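Local coordinates for protein terminal oxygenase component of carbazole 1,9a-dioxygenase (PDB 3GCF) that probably dihydroxylates carbazole at its angular position with molecular oxygen, passing electrons from a Rieske [2Fe-2S] cluster to a mononuclear iron(II) site, at residues Val173-Asn183 with Asp337-Tyr348. Sequence-based numbering, arbitrary orientation.
With FE2 (Fe (II) ion), chain P.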
loop_
_atom_site.group_PDB
_atom_site.type_symbol
_atom_site.label_atom_id
_atom_site.label_comp_id
_atom_site.label_asym_id
_atom_site.label_seq_id
_atom_site.Cartn_x
_atom_site.Cartn_y
_atom_site.Cartn_z
ATOM N N VAL A 173 -17.013 3.596 3.870
ATOM C CA VAL A 173 -17.151 2.518 2.889
ATOM C C VAL A 173 -16.063 2.712 1.835
ATOM O O VAL A 173 -15.828 3.831 1.376
ATOM C CB VAL A 173 -18.534 2.546 2.189
ATOM C CG1 VAL A 173 -18.617 1.433 1.144
ATOM C CG2 VAL A 173 -19.642 2.374 3.221
ATOM N N GLN A 174 -15.396 1.625 1.458
ATOM C CA GLN A 174 -14.311 1.710 0.491
ATOM C C GLN A 174 -14.748 1.637 -0.974
ATOM O O GLN A 174 -14.407 0.695 -1.683
ATOM C CB GLN A 174 -13.273 0.614 0.762
ATOM C CG GLN A 174 -12.749 0.545 2.203
ATOM C CD GLN A 174 -12.049 1.826 2.655
ATOM O OE1 GLN A 174 -11.220 2.378 1.937
ATOM N NE2 GLN A 174 -12.373 2.288 3.859
ATOM N N SER A 175 -15.507 2.628 -1.424
ATOM C CA SER A 175 -15.931 2.687 -2.815
ATOM C C SER A 175 -16.262 4.130 -3.112
ATOM O O SER A 175 -16.504 4.920 -2.195
ATOM C CB SER A 175 -17.180 1.822 -3.072
ATOM O OG SER A 175 -18.387 2.573 -2.962
ATOM N N ASN A 176 -16.264 4.476 -4.393
ATOM C CA ASN A 176 -16.616 5.826 -4.800
ATOM C C ASN A 176 -18.037 6.040 -4.285
ATOM O O ASN A 176 -18.805 5.082 -4.170
ATOM C CB ASN A 176 -16.593 5.936 -6.324
ATOM C CG ASN A 176 -16.951 7.321 -6.807
ATOM O OD1 ASN A 176 -18.053 7.546 -7.312
ATOM N ND2 ASN A 176 -16.017 8.258 -6.668
ATOM N N TRP A 177 -18.389 7.287 -3.987
ATOM C CA TRP A 177 -19.711 7.608 -3.465
ATOM C C TRP A 177 -20.850 7.267 -4.419
ATOM O O TRP A 177 -21.938 6.890 -3.980
ATOM C CB TRP A 177 -19.798 9.095 -3.107
ATOM C CG TRP A 177 -19.771 10.005 -4.301
ATOM C CD1 TRP A 177 -18.681 10.356 -5.041
ATOM C CD2 TRP A 177 -20.895 10.660 -4.907
ATOM N NE1 TRP A 177 -19.051 11.191 -6.067
ATOM C CE2 TRP A 177 -20.406 11.393 -6.010
ATOM C CE3 TRP A 177 -22.267 10.700 -4.624
ATOM C CZ2 TRP A 177 -21.243 12.159 -6.837
ATOM C CZ3 TRP A 177 -23.101 11.462 -5.444
ATOM C CH2 TRP A 177 -22.583 12.180 -6.537
ATOM N N ARG A 178 -20.615 7.407 -5.720
ATOM C CA ARG A 178 -21.662 7.118 -6.690
ATOM C C ARG A 178 -22.092 5.653 -6.643
ATOM O O ARG A 178 -23.249 5.336 -6.910
ATOM C CB ARG A 178 -21.199 7.520 -8.095
ATOM C CG ARG A 178 -21.008 9.033 -8.232
ATOM C CD ARG A 178 -20.222 9.420 -9.474
ATOM N NE ARG A 178 -18.909 8.789 -9.487
ATOM C CZ ARG A 178 -17.970 9.018 -10.399
ATOM N NH1 ARG A 178 -18.191 9.879 -11.388
ATOM N NH2 ARG A 178 -16.813 8.371 -10.332
ATOM N N LEU A 179 -21.170 4.761 -6.292
ATOM C CA LEU A 179 -21.514 3.346 -6.198
ATOM C C LEU A 179 -22.414 3.143 -4.976
ATOM O O LEU A 179 -23.196 2.200 -4.923
ATOM C CB LEU A 179 -20.255 2.479 -6.079
ATOM C CG LEU A 179 -19.289 2.559 -7.270
ATOM C CD1 LEU A 179 -18.106 1.618 -7.057
ATOM C CD2 LEU A 179 -20.038 2.201 -8.549
ATOM N N GLY A 180 -22.293 4.034 -3.996
ATOM C CA GLY A 180 -23.126 3.937 -2.809
ATOM C C GLY A 180 -24.547 4.357 -3.148
ATOM O O GLY A 180 -25.513 3.635 -2.865
ATOM N N VAL A 181 -24.675 5.529 -3.766
ATOM C CA VAL A 181 -25.978 6.061 -4.166
ATOM C C VAL A 181 -26.724 5.063 -5.054
ATOM O O VAL A 181 -27.885 4.734 -4.805
ATOM C CB VAL A 181 -25.837 7.376 -4.978
ATOM C CG1 VAL A 181 -27.225 7.919 -5.324
ATOM C CG2 VAL A 181 -25.042 8.408 -4.189
ATOM N N GLU A 182 -26.046 4.596 -6.097
ATOM C CA GLU A 182 -26.636 3.653 -7.032
ATOM C C GLU A 182 -26.954 2.291 -6.416
ATOM O O GLU A 182 -27.749 1.534 -6.966
ATOM C CB GLU A 182 -25.729 3.510 -8.258
ATOM C CG GLU A 182 -25.675 4.800 -9.067
ATOM C CD GLU A 182 -24.921 4.664 -10.369
ATOM O OE1 GLU A 182 -24.655 3.519 -10.790
ATOM O OE2 GLU A 182 -24.607 5.708 -10.980
ATOM N N ASN A 183 -26.343 1.984 -5.278
ATOM C CA ASN A 183 -26.611 0.728 -4.586
ATOM C C ASN A 183 -27.853 0.923 -3.718
ATOM O O ASN A 183 -28.607 -0.016 -3.464
ATOM C CB ASN A 183 -25.415 0.329 -3.715
ATOM C CG ASN A 183 -25.793 -0.648 -2.609
ATOM O OD1 ASN A 183 -25.880 -0.273 -1.441
ATOM N ND2 ASN A 183 -26.021 -1.902 -2.974
ATOM N N ASP A 337 -24.690 -4.340 2.075
ATOM C CA ASP A 337 -24.589 -3.296 1.063
ATOM C C ASP A 337 -23.174 -2.730 1.007
ATOM O O ASP A 337 -22.745 -2.229 -0.031
ATOM C CB ASP A 337 -25.580 -2.157 1.342
ATOM C CG ASP A 337 -27.005 -2.506 0.941
ATOM O OD1 ASP A 337 -27.191 -3.075 -0.153
ATOM O OD2 ASP A 337 -27.941 -2.194 1.709
ATOM N N VAL A 338 -22.450 -2.818 2.119
ATOM C CA VAL A 338 -21.088 -2.300 2.176
ATOM C C VAL A 338 -20.140 -3.059 1.242
ATOM O O VAL A 338 -19.526 -2.454 0.364
ATOM C CB VAL A 338 -20.536 -2.331 3.626
ATOM C CG1 VAL A 338 -19.079 -1.857 3.647
ATOM C CG2 VAL A 338 -21.385 -1.430 4.520
ATOM N N TRP A 339 -20.020 -4.374 1.399
ATOM C CA TRP A 339 -19.117 -5.096 0.506
ATOM C C TRP A 339 -19.657 -5.148 -0.920
ATOM O O TRP A 339 -18.894 -5.303 -1.871
ATOM C CB TRP A 339 -18.803 -6.517 1.016
ATOM C CG TRP A 339 -19.971 -7.452 1.223
ATOM C CD1 TRP A 339 -20.617 -7.705 2.401
ATOM C CD2 TRP A 339 -20.583 -8.303 0.241
ATOM N NE1 TRP A 339 -21.586 -8.662 2.214
ATOM C CE2 TRP A 339 -21.589 -9.046 0.900
ATOM C CE3 TRP A 339 -20.376 -8.513 -1.131
ATOM C CZ2 TRP A 339 -22.392 -9.986 0.234
ATOM C CZ3 TRP A 339 -21.177 -9.450 -1.797
ATOM C CH2 TRP A 339 -22.172 -10.173 -1.108
ATOM N N ALA A 340 -20.970 -5.004 -1.073
ATOM C CA ALA A 340 -21.560 -5.012 -2.405
ATOM C C ALA A 340 -21.031 -3.805 -3.171
ATOM O O ALA A 340 -20.685 -3.904 -4.346
ATOM C CB ALA A 340 -23.084 -4.952 -2.318
ATOM N N ARG A 341 -20.975 -2.660 -2.502
ATOM C CA ARG A 341 -20.468 -1.448 -3.131
ATOM C C ARG A 341 -18.987 -1.611 -3.456
ATOM O O ARG A 341 -18.548 -1.336 -4.573
ATOM C CB ARG A 341 -20.651 -0.246 -2.198
ATOM C CG ARG A 341 -22.103 0.132 -1.943
ATOM C CD ARG A 341 -22.239 1.165 -0.837
ATOM N NE ARG A 341 -23.615 1.227 -0.350
ATOM C CZ ARG A 341 -24.012 1.912 0.717
ATOM N NH1 ARG A 341 -23.143 2.618 1.427
ATOM N NH2 ARG A 341 -25.282 1.861 1.094
ATOM N N GLU A 342 -18.224 -2.070 -2.471
ATOM C CA GLU A 342 -16.784 -2.249 -2.630
ATOM C C GLU A 342 -16.415 -3.262 -3.708
ATOM O O GLU A 342 -15.341 -3.179 -4.306
ATOM C CB GLU A 342 -16.170 -2.645 -1.283
ATOM C CG GLU A 342 -16.553 -1.667 -0.178
ATOM C CD GLU A 342 -16.048 -2.063 1.196
ATOM O OE1 GLU A 342 -15.889 -3.274 1.463
ATOM O OE2 GLU A 342 -15.830 -1.153 2.022
ATOM N N ALA A 343 -17.303 -4.216 -3.964
ATOM C CA ALA A 343 -17.041 -5.224 -4.983
ATOM C C ALA A 343 -17.097 -4.595 -6.376
ATOM O O ALA A 343 -16.648 -5.193 -7.355
ATOM C CB ALA A 343 -18.069 -6.352 -4.872
ATOM N N GLN A 344 -17.641 -3.381 -6.452
ATOM C CA GLN A 344 -17.782 -2.658 -7.717
ATOM C C GLN A 344 -16.679 -1.628 -7.940
ATOM O O GLN A 344 -16.491 -1.149 -9.057
ATOM C CB GLN A 344 -19.131 -1.915 -7.757
ATOM C CG GLN A 344 -20.368 -2.795 -7.660
ATOM C CD GLN A 344 -21.657 -1.986 -7.510
ATOM O OE1 GLN A 344 -22.046 -1.232 -8.402
ATOM N NE2 GLN A 344 -22.321 -2.144 -6.372
ATOM N N GLN A 345 -15.964 -1.283 -6.874
ATOM C CA GLN A 345 -14.920 -0.264 -6.936
ATOM C C GLN A 345 -13.877 -0.434 -8.041
ATOM O O GLN A 345 -13.586 0.517 -8.767
ATOM C CB GLN A 345 -14.229 -0.150 -5.571
ATOM C CG GLN A 345 -13.175 0.957 -5.469
ATOM C CD GLN A 345 -13.677 2.303 -5.961
ATOM O OE1 GLN A 345 -14.848 2.646 -5.790
ATOM N NE2 GLN A 345 -12.783 3.082 -6.565
ATOM N N GLU A 346 -13.314 -1.629 -8.183
ATOM C CA GLU A 346 -12.305 -1.840 -9.217
ATOM C C GLU A 346 -12.854 -1.620 -10.625
ATOM O O GLU A 346 -12.273 -0.876 -11.423
ATOM C CB GLU A 346 -11.716 -3.250 -9.130
ATOM C CG GLU A 346 -10.682 -3.524 -10.220
ATOM C CD GLU A 346 -10.222 -4.973 -10.258
ATOM O OE1 GLU A 346 -9.507 -5.408 -9.324
ATOM O OE2 GLU A 346 -10.582 -5.682 -11.225
ATOM N N PHE A 347 -13.969 -2.276 -10.928
ATOM C CA PHE A 347 -14.592 -2.163 -12.242
ATOM C C PHE A 347 -14.853 -0.711 -12.631
ATOM O O PHE A 347 -14.386 -0.241 -13.672
ATOM C CB PHE A 347 -15.909 -2.951 -12.260
ATOM C CG PHE A 347 -16.628 -2.918 -13.585
ATOM C CD1 PHE A 347 -16.014 -3.388 -14.741
ATOM C CD2 PHE A 347 -17.938 -2.455 -13.666
ATOM C CE1 PHE A 347 -16.695 -3.401 -15.965
ATOM C CE2 PHE A 347 -18.634 -2.464 -14.884
ATOM C CZ PHE A 347 -18.008 -2.939 -16.035
ATOM N N TYR A 348 -15.607 -0.006 -11.793
ATOM C CA TYR A 348 -15.954 1.391 -12.052
ATOM C C TYR A 348 -14.822 2.373 -11.772
ATOM O O TYR A 348 -14.639 3.341 -12.508
ATOM C CB TYR A 348 -17.180 1.788 -11.220
ATOM C CG TYR A 348 -18.485 1.248 -11.763
ATOM C CD1 TYR A 348 -19.151 1.900 -12.808
ATOM C CD2 TYR A 348 -19.040 0.066 -11.258
ATOM C CE1 TYR A 348 -20.337 1.388 -13.337
ATOM C CE2 TYR A 348 -20.221 -0.455 -11.782
ATOM C CZ TYR A 348 -20.863 0.211 -12.819
ATOM O OH TYR A 348 -22.021 -0.302 -13.343
HETATM FE FE FE2 P . -29.242 -2.815 -0.095
HETATM O O HOH W 1 -23.887 0.412 -7.115
HETATM O O HOH W 2 -30.990 -1.993 0.669
HETATM O O HOH W 3 -28.936 -0.916 -0.707
#
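Arg341 runs extended from CG to NE (chi3 -164°) across Gly180, and Asn183 turns its amide to meet it, CG lying anti to the backbone N at chi1 159°. Asn183 OD1 sits at the guanidinium edge, in plane, and accepts a hydrogen bond from Arg341 NE at 2.9 Å, with a weak second one from NH2. Gly180 C and O lie over one guanidinium face, and Gly180 CA packs 3.5 Å from Arg341 CD. With OD1 held this way, Asn183 ND2 donates a hydrogen bond to Asp337 OD1 (3.3 Å) from above the carboxylate plane. Asp337 grips the iron through both oxygens, OD1 at 2.1 Å from the metal, and Asn334 ND2 also bonds OD2; two waters, His189 and His193 complete the site. Were Arg341 an alanine, Asn183 OD1 would probably lose both guanidinium N-H groups and the amide would be freer to turn, weakening this second-shell hold on Asp337.

Further along, Glu342 OE2 accepts a hydrogen bond from Gln174 N on its anti side. The Gln345 chain bends at chi2, and its OE1 accepts one from Asn176 N (2.7 Å), above the carbonyl plane. Leu179 sets CD1 against Gln344 and Gln345 and CD2 3.6 Å from Tyr348 CD2.

The axes of 177-183 and 337-348 pass 9.2 Å apart at closest, their directions 131° apart. Edge strand 164-173 leads into the first; Tyr98 of the second subunit, beside its Rieske cluster, also bonds Asn183 ND2, and strand 285-292 meets Arg341 through Tyr290.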